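Local coordinates for protein mevalonate kinase (Staphylococcus aureus, PDB 2X7I) that probably catalyses the ATP-dependent phosphorylation of mevalonate to 5-phosphomevalonate, a step of isoprenoid biosynthesis, as a member of the GHMP kinase family, at residues A[228-233]-A[262-267]; A[174-179]-A[275-280]; A[28-33]-A[212-217]. All blocks are in the same frame, centred on the assembly; numbering follows the deposited sequence.

In the fold
All three contacts are largely buried, but their chemistry follows their place in the fold. Interaction 2 pairs two middle strands of the four-stranded antiparallel sheet through six backbone hydrogen bonds. Interaction 1 lays helix 226-243 against strand 264-267 at the margin of that sheet; no hydrogen bond joins its two segments, and it joins interaction 2 through backbone hydrogen bonds of I263 and K266 to strand 276-280 and through F233 on L279. Interaction 3 belongs to the other sheet, where strand 29-45 receives helix 203-222 through aliphatic side chains, with no hydrogen bond between the segments. I232 on A217 connects interactions 1 and 3, whereas interactions 2 and 3 do not touch.

Interaction 1. Residues A[228-233]-A[262-267]; sequences ALADIF and AIAGKL
K266 lays its aliphatic chain over one face of the F233 ring, the two side chains crossing at about a right angle. K266 CD stands 3.8 Å from the F233 ring centroid, only 12° off the normal, a CH-pi contact over the middle of the ring, while K266 CG lies over the CG-CD2 side. The chain leaves the backbone with CG between N and the carbonyl carbon (chi1 74°), then bends at both chi3 and chi4, which lifts the ammonium away from the ring, still above its face. K266 NZ ends 5.9 Å from the F233 centroid, too far for more than a weak cation-pi attraction. Its grip comes instead from carbonyl oxygens: NZ bonds L267 O at 2.7 Å, tilted 33° from that carbonyl plane, and also L17 O in a neighbouring loop.

One helical turn back, the small side chains take over. A264 CB fits between A230 and F233, 3.9 Å from A230 CB and 3.8 Å from F233 CB, and also rests against A230 O. I263 CD1 reaches in from the flank to A230 CB at 3.9 Å. With alanines facing each other, the axes of helix 228-233 and strand 264-267 come within 7.1 Å. F233 O and G265 O, two acceptors, sit 3.5 Å apart without bonding; just along the helix, N234 ties its amide to I263 O and, weakly, to G265 N.

The contact joins helix 226-243 to an outer strand of the C-terminal GHMP kinase sheet, which leads into a glycine-rich loop resembling a conserved GHMP motif. The apolar stem of K266 serves the ring while its charged end is answered by two carbonyls, so a buried lysine is accommodated without a carboxylate partner between these two segments.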
loop_
_atom_site.group_PDB
_atom_site.type_symbol
_atom_site.label_atom_id
_atom_site.label_comp_id
_atom_site.label_asym_id
_atom_site.label_seq_id
_atom_site.Cartn_x
_atom_site.Cartn_y
_atom_site.Cartn_z
ATOM N N ALA A 228 11.798 18.720 -5.965
ATOM C CA ALA A 228 11.249 18.443 -7.292
ATOM C C ALA A 228 10.048 17.499 -7.212
ATOM O O ALA A 228 9.080 17.662 -7.952
ATOM C CB ALA A 228 12.311 17.874 -8.199
ATOM N N LEU A 229 10.102 16.516 -6.317
ATOM C CA LEU A 229 8.944 15.646 -6.094
ATOM C C LEU A 229 7.766 16.451 -5.541
ATOM O O LEU A 229 6.620 16.179 -5.880
ATOM C CB LEU A 229 9.280 14.479 -5.154
ATOM C CG LEU A 229 8.213 13.379 -5.092
ATOM C CD1 LEU A 229 7.992 12.716 -6.454
ATOM C CD2 LEU A 229 8.561 12.337 -4.044
ATOM N N ALA A 230 8.047 17.435 -4.695
ATOM C CA ALA A 230 7.019 18.362 -4.220
ATOM C C ALA A 230 6.362 19.122 -5.392
ATOM O O ALA A 230 5.135 19.184 -5.503
ATOM C CB ALA A 230 7.622 19.344 -3.212
ATOM N N ASP A 231 7.188 19.678 -6.270
ATOM C CA ASP A 231 6.711 20.310 -7.496
ATOM C C ASP A 231 5.780 19.356 -8.260
ATOM O O ASP A 231 4.635 19.698 -8.559
ATOM C CB ASP A 231 7.908 20.727 -8.353
ATOM C CG ASP A 231 7.512 21.271 -9.713
ATOM O OD1 ASP A 231 6.318 21.539 -9.959
ATOM O OD2 ASP A 231 8.417 21.435 -10.551
ATOM N N ILE A 232 6.269 18.153 -8.537
ATOM C CA ILE A 232 5.506 17.140 -9.273
ATOM C C ILE A 232 4.178 16.792 -8.593
ATOM O O ILE A 232 3.159 16.687 -9.266
ATOM C CB ILE A 232 6.363 15.864 -9.513
ATOM C CG1 ILE A 232 7.465 16.177 -10.536
ATOM C CG2 ILE A 232 5.512 14.709 -9.999
ATOM C CD1 ILE A 232 8.549 15.144 -10.608
ATOM N N PHE A 233 4.183 16.628 -7.273
ATOM C CA PHE A 233 2.931 16.384 -6.529
ATOM C C PHE A 233 1.926 17.512 -6.788
ATOM O O PHE A 233 0.766 17.255 -7.080
ATOM C CB PHE A 233 3.185 16.283 -5.024
ATOM C CG PHE A 233 3.439 14.878 -4.514
ATOM C CD1 PHE A 233 4.139 13.942 -5.271
ATOM C CD2 PHE A 233 2.998 14.509 -3.254
ATOM C CE1 PHE A 233 4.373 12.662 -4.785
ATOM C CE2 PHE A 233 3.223 13.229 -2.764
ATOM C CZ PHE A 233 3.919 12.307 -3.537
ATOM N N ALA A 262 2.527 21.339 5.254
ATOM C CA ALA A 262 2.691 20.456 4.098
ATOM C C ALA A 262 3.059 21.302 2.881
ATOM O O ALA A 262 2.335 22.231 2.546
ATOM C CB ALA A 262 1.413 19.660 3.823
ATOM N N ILE A 263 4.182 20.976 2.238
ATOM C CA ILE A 263 4.674 21.732 1.083
ATOM C C ILE A 263 4.096 21.237 -0.223
ATOM O O ILE A 263 4.292 21.863 -1.260
ATOM C CB ILE A 263 6.233 21.722 0.976
ATOM C CG1 ILE A 263 6.787 20.314 0.703
ATOM C CG2 ILE A 263 6.857 22.302 2.239
ATOM C CD1 ILE A 263 8.289 20.293 0.507
ATOM N N ALA A 264 3.393 20.111 -0.175
ATOM C CA ALA A 264 2.787 19.525 -1.367
ATOM C C ALA A 264 1.680 18.547 -0.985
ATOM O O ALA A 264 1.650 18.043 0.137
ATOM C CB ALA A 264 3.852 18.826 -2.221
ATOM N N GLY A 265 0.788 18.278 -1.931
ATOM C CA GLY A 265 -0.332 17.373 -1.721
ATOM C C GLY A 265 -0.883 16.818 -3.024
ATOM O O GLY A 265 -0.889 17.508 -4.052
ATOM N N LYS A 266 -1.318 15.557 -2.985
ATOM C CA LYS A 266 -2.049 14.933 -4.092
ATOM C C LYS A 266 -2.834 13.722 -3.622
ATOM O O LYS A 266 -2.619 13.206 -2.531
ATOM C CB LYS A 266 -1.108 14.513 -5.229
ATOM C CG LYS A 266 -0.244 13.262 -4.956
ATOM C CD LYS A 266 0.624 12.899 -6.155
ATOM C CE LYS A 266 -0.167 12.267 -7.311
ATOM N NZ LYS A 266 -0.663 10.894 -7.009
ATOM N N LEU A 267 -3.756 13.276 -4.460
ATOM C CA LEU A 267 -4.505 12.054 -4.225
ATOM C C LEU A 267 -3.819 10.919 -4.965
ATOM O O LEU A 267 -3.179 11.130 -5.995
ATOM C CB LEU A 267 -5.932 12.212 -4.737
ATOM C CG LEU A 267 -6.757 13.352 -4.133
ATOM C CD1 LEU A 267 -8.131 13.428 -4.798
ATOM C CD2 LEU A 267 -6.897 13.189 -2.624
#

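Interaction 2. Residues A[174-179]-A[275-280]; sequences GYMVVI and SMLLLA
L278 O accepts the N-H of V177, with V177 N 2.7 Å from L278 O and in the carbonyl plane. The adjacent M176 CA-H makes a weaker contact, M176 CA lying 3.2 Å from L278 O. The return bond, L278 N to V177 O, completes the central hydrogen-bonded pair of antiparallel strands 175-179 and 276-280, whose directions differ by 155°. Matching pairs of bonds link I179 with M276 and Y175 with A280. At that last pair Y175 N lies close to the line of the A280 C=O bond, whereas A280 N meets Y175 O at 2.8 Å, tilted 35° from its carbonyl plane.

M176, V178, L277 and L279 share one face of the sheet. M176 has CG anti to the main-chain N (chi1 176°); its chain, extended as far as SD and bent only at the terminal methyl, runs beside L277 with both pointing the same way, and M176 SD lies 4.0 Å from L277 CB. V178 CG2 and L277 CD2 touch at 4.0 Å, and the L279 side chain slants across M176, L279 CD2 being 3.9 Å from M176 CB. V178 CG1 turns toward the end of the pairing, 3.6 Å from S275 OG. F233 of helix 226-243 and L17 cover this face. Y175, V177, I179, M276, L278 and A280 form the other, against I289 and V293 of helix 283-295 and M254 of helix 248-259. A280 O lies at the edge of the Y175 ring, near its plane, while the end of the side chain leads away.

The two strands are inner members of the sheet, consistent with the ferredoxin-like C-terminal domain of GHMP kinases. Six backbone bonds, aided by CA-H contacts, satisfy the buried peptide groups between these strands, leaving aliphatic and thioether groups to meet the helices on either face.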
loop_
_atom_site.group_PDB
_atom_site.type_symbol
_atom_site.label_atom_id
_atom_site.label_comp_id
_atom_site.label_asym_id
_atom_site.label_seq_id
_atom_site.Cartn_x
_atom_site.Cartn_y
_atom_site.Cartn_z
ATOM N N GLY A 174 13.034 13.651 3.461
ATOM C CA GLY A 174 11.737 14.210 3.797
ATOM C C GLY A 174 10.732 13.186 4.280
ATOM O O GLY A 174 11.053 12.008 4.457
ATOM N N TYR A 175 9.507 13.658 4.500
ATOM C CA TYR A 175 8.447 12.852 5.075
ATOM C C TYR A 175 7.185 13.010 4.263
ATOM O O TYR A 175 6.960 14.040 3.614
ATOM C CB TYR A 175 8.185 13.276 6.521
ATOM C CG TYR A 175 9.317 12.921 7.460
ATOM C CD1 TYR A 175 10.512 13.647 7.452
ATOM C CD2 TYR A 175 9.207 11.846 8.335
ATOM C CE1 TYR A 175 11.562 13.312 8.298
ATOM C CE2 TYR A 175 10.243 11.512 9.189
ATOM C CZ TYR A 175 11.418 12.248 9.169
ATOM O OH TYR A 175 12.447 11.913 10.017
ATOM N N MET A 176 6.364 11.969 4.303
ATOM C CA MET A 176 5.096 11.952 3.603
ATOM C C MET A 176 4.036 11.528 4.603
ATOM O O MET A 176 4.142 10.453 5.205
ATOM C CB MET A 176 5.155 10.980 2.423
ATOM C CG MET A 176 3.833 10.810 1.685
ATOM S SD MET A 176 3.972 9.823 0.191
ATOM C CE MET A 176 4.409 8.204 0.831
ATOM N N VAL A 177 3.041 12.390 4.811
ATOM C CA VAL A 177 1.862 12.030 5.604
ATOM C C VAL A 177 0.842 11.375 4.683
ATOM O O VAL A 177 0.474 11.940 3.662
ATOM C CB VAL A 177 1.211 13.258 6.280
ATOM C CG1 VAL A 177 -0.039 12.846 7.049
ATOM C CG2 VAL A 177 2.202 13.940 7.200
ATOM N N VAL A 178 0.405 10.179 5.052
ATOM C CA VAL A 178 -0.582 9.432 4.298
ATOM C C VAL A 178 -1.900 9.530 5.045
ATOM O O VAL A 178 -1.976 9.174 6.212
ATOM C CB VAL A 178 -0.146 7.967 4.144
ATOM C CG1 VAL A 178 -1.217 7.143 3.443
ATOM C CG2 VAL A 178 1.182 7.894 3.394
ATOM N N ILE A 179 -2.928 10.045 4.379
ATOM C CA ILE A 179 -4.237 10.240 4.992
ATOM C C ILE A 179 -5.305 9.375 4.318
ATOM O O ILE A 179 -5.408 9.346 3.102
ATOM C CB ILE A 179 -4.675 11.707 4.900
ATOM C CG1 ILE A 179 -3.699 12.609 5.660
ATOM C CG2 ILE A 179 -6.095 11.871 5.437
ATOM C CD1 ILE A 179 -3.737 14.067 5.232
ATOM N N SER A 275 -5.604 7.252 -0.856
ATOM C CA SER A 275 -4.901 8.033 0.154
ATOM C C SER A 275 -4.786 9.480 -0.305
ATOM O O SER A 275 -4.858 9.775 -1.510
ATOM C CB SER A 275 -3.499 7.466 0.399
ATOM O OG SER A 275 -3.566 6.132 0.873
ATOM N N MET A 276 -4.632 10.375 0.666
ATOM C CA MET A 276 -4.105 11.711 0.399
ATOM C C MET A 276 -2.668 11.653 0.866
ATOM O O MET A 276 -2.397 11.140 1.953
ATOM C CB MET A 276 -4.872 12.793 1.161
ATOM C CG MET A 276 -4.524 14.211 0.718
ATOM S SD MET A 276 -5.568 15.501 1.445
ATOM C CE MET A 276 -4.626 15.856 2.901
ATOM N N LEU A 277 -1.754 12.139 0.034
ATOM C CA LEU A 277 -0.332 12.154 0.349
ATOM C C LEU A 277 0.137 13.605 0.513
ATOM O O LEU A 277 -0.005 14.405 -0.414
ATOM C CB LEU A 277 0.463 11.465 -0.767
ATOM C CG LEU A 277 -0.080 10.123 -1.283
ATOM C CD1 LEU A 277 0.686 9.639 -2.501
ATOM C CD2 LEU A 277 -0.052 9.075 -0.193
ATOM N N LEU A 278 0.680 13.942 1.684
ATOM C CA LEU A 278 1.207 15.291 1.936
ATOM C C LEU A 278 2.695 15.213 2.252
ATOM O O LEU A 278 3.123 14.350 3.013
ATOM C CB LEU A 278 0.475 15.972 3.105
ATOM C CG LEU A 278 -1.050 16.102 2.970
ATOM C CD1 LEU A 278 -1.687 16.602 4.273
ATOM C CD2 LEU A 278 -1.402 17.011 1.817
ATOM N N LEU A 279 3.473 16.124 1.674
ATOM C CA LEU A 279 4.915 16.121 1.835
ATOM C C LEU A 279 5.338 17.161 2.863
ATOM O O LEU A 279 4.912 18.312 2.809
ATOM C CB LEU A 279 5.604 16.378 0.491
ATOM C CG LEU A 279 5.417 15.320 -0.604
ATOM C CD1 LEU A 279 6.372 15.584 -1.760
ATOM C CD2 LEU A 279 5.627 13.901 -0.070
ATOM N N ALA A 280 6.167 16.732 3.812
ATOM C CA ALA A 280 6.685 17.599 4.867
ATOM C C ALA A 280 8.189 17.442 4.896
ATOM O O ALA A 280 8.706 16.375 4.571
ATOM C CB ALA A 280 6.098 17.216 6.202
#

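Interaction 3. Residues A[28-33]-A[212-217]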
loop_
_atom_site.group_PDB
_atom_site.type_symbol
_atom_site.label_atom_id
_atom_site.label_comp_id
_atom_site.label_asym_id
_atom_site.label_seq_id
_atom_site.Cartn_x
_atom_site.Cartn_y
_atom_site.Cartn_z
ATOM N N PRO A 28 1.676 4.084 -16.933
ATOM C CA PRO A 28 2.683 4.723 -16.070
ATOM C C PRO A 28 2.353 4.740 -14.570
ATOM O O PRO A 28 1.213 4.992 -14.176
ATOM C CB PRO A 28 2.753 6.161 -16.604
ATOM C CG PRO A 28 1.987 6.164 -17.854
ATOM C CD PRO A 28 0.976 5.081 -17.754
ATOM N N ALA A 29 3.368 4.481 -13.752
ATOM C CA ALA A 29 3.222 4.489 -12.309
ATOM C C ALA A 29 4.581 4.502 -11.591
ATOM O O ALA A 29 5.583 4.017 -12.116
ATOM C CB ALA A 29 2.403 3.272 -11.858
ATOM N N ILE A 30 4.593 5.060 -10.383
ATOM C CA ILE A 30 5.701 4.879 -9.463
ATOM C C ILE A 30 5.180 4.359 -8.122
ATOM O O ILE A 30 4.493 5.071 -7.392
ATOM C CB ILE A 30 6.493 6.180 -9.256
ATOM C CG1 ILE A 30 7.166 6.584 -10.573
ATOM C CG2 ILE A 30 7.512 5.999 -8.126
ATOM C CD1 ILE A 30 8.519 7.223 -10.420
ATOM N N ALA A 31 5.518 3.109 -7.815
ATOM C CA ALA A 31 5.143 2.482 -6.556
ATOM C C ALA A 31 6.369 2.419 -5.648
ATOM O O ALA A 31 7.491 2.245 -6.130
ATOM C CB ALA A 31 4.610 1.103 -6.808
ATOM N N VAL A 32 6.155 2.572 -4.343
ATOM C CA VAL A 32 7.225 2.445 -3.356
ATOM C C VAL A 32 6.702 1.675 -2.154
ATOM O O VAL A 32 5.492 1.683 -1.904
ATOM C CB VAL A 32 7.750 3.829 -2.853
ATOM C CG1 VAL A 32 8.323 4.628 -3.995
ATOM C CG2 VAL A 32 6.644 4.607 -2.135
ATOM N N PRO A 33 7.605 1.031 -1.393
ATOM C CA PRO A 33 7.193 0.355 -0.169
ATOM C C PRO A 33 6.542 1.323 0.808
ATOM O O PRO A 33 6.971 2.462 0.908
ATOM C CB PRO A 33 8.515 -0.170 0.414
ATOM C CG PRO A 33 9.475 -0.161 -0.687
ATOM C CD PRO A 33 9.060 0.930 -1.611
ATOM N N LYS A 212 3.643 11.871 -18.355
ATOM C CA LYS A 212 4.861 12.699 -18.348
ATOM C C LYS A 212 5.350 13.023 -16.930
ATOM O O LYS A 212 6.549 13.080 -16.700
ATOM C CB LYS A 212 4.736 13.987 -19.203
ATOM C CG LYS A 212 3.450 14.804 -19.065
ATOM C CD LYS A 212 3.456 16.016 -20.015
ATOM C CE LYS A 212 2.068 16.338 -20.570
ATOM N NZ LYS A 212 1.635 15.396 -21.657
ATOM N N LEU A 213 4.434 13.214 -15.980
ATOM C CA LEU A 213 4.825 13.469 -14.586
ATOM C C LEU A 213 5.484 12.261 -13.905
ATOM O O LEU A 213 6.331 12.441 -13.036
ATOM C CB LEU A 213 3.632 13.950 -13.762
ATOM C CG LEU A 213 3.088 15.328 -14.151
ATOM C CD1 LEU A 213 1.744 15.587 -13.474
ATOM C CD2 LEU A 213 4.090 16.423 -13.805
ATOM N N VAL A 214 5.084 11.046 -14.285
ATOM C CA VAL A 214 5.741 9.824 -13.813
ATOM C C VAL A 214 7.171 9.723 -14.372
ATOM O O VAL A 214 8.066 9.208 -13.700
ATOM C CB VAL A 214 4.939 8.541 -14.196
ATOM C CG1 VAL A 214 5.748 7.281 -13.910
ATOM C CG2 VAL A 214 3.606 8.498 -13.462
ATOM N N LEU A 215 7.381 10.218 -15.591
ATOM C CA LEU A 215 8.702 10.195 -16.216
ATOM C C LEU A 215 9.664 11.130 -15.479
ATOM O O LEU A 215 10.802 10.761 -15.194
ATOM C CB LEU A 215 8.615 10.575 -17.699
ATOM C CG LEU A 215 9.921 10.569 -18.500
ATOM C CD1 LEU A 215 10.692 9.263 -18.296
ATOM C CD2 LEU A 215 9.655 10.832 -19.986
ATOM N N ARG A 216 9.202 12.333 -15.158
ATOM C CA ARG A 216 10.005 13.254 -14.359
ATOM C C ARG A 216 10.228 12.740 -12.931
ATOM O O ARG A 216 11.277 12.976 -12.349
ATOM C CB ARG A 216 9.349 14.623 -14.300
ATOM C CG ARG A 216 9.244 15.332 -15.643
ATOM C CD ARG A 216 8.299 16.534 -15.542
ATOM N NE ARG A 216 8.603 17.396 -14.386
ATOM C CZ ARG A 216 7.863 18.443 -14.018
ATOM N NH1 ARG A 216 6.776 18.781 -14.710
ATOM N NH2 ARG A 216 8.217 19.167 -12.958
ATOM N N ALA A 217 9.233 12.059 -12.373
ATOM C CA ALA A 217 9.327 11.491 -11.018
ATOM C C ALA A 217 10.394 10.405 -10.889
ATOM O O ALA A 217 11.008 10.265 -9.843
ATOM C CB ALA A 217 7.979 10.939 -10.595
#
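Strand 29-33 runs beside helix 212-217 with their axes 8.3 Å apart at closest and their directions 46° apart, the nearest backbones being those of A29 and V214. V214 is the helix residue that enters the joint, and its two methyls divide the work. CG1, swung opposite the main-chain nitrogen (chi1 170°), presses on I30 CG1 at 3.7 Å and on the backbone of the strand at A29 N, also 3.7 Å. CG2 turns the other way along the strand and meets P28 CB at 4.0 Å. I30 and V214 slide past each other in opposite directions, so I30 does not stop at the valine: its CD1 carries on to the next turn, 3.7 Å from A217 C and 3.8 Å from A217 CB. No hydrogen bond links the two segments, and the side chains that meet here are all hydrocarbon.

Strand 29-45 belongs to the mixed sheet of the N-terminal GHMP kinase domain, pairing with strands 6-16, 87-93 and 157-160, while helix 203-222 follows strand 175-180 of the other sheet; the contact therefore spans the two halves of the molecule. I30 keeps its backbone bonded to L17 and I18, and I18 itself touches V214 and A217. R216 NH2 makes a salt bridge with E235 of helix 226-243, which ties helix 203-222 to the helix that follows it in the chain.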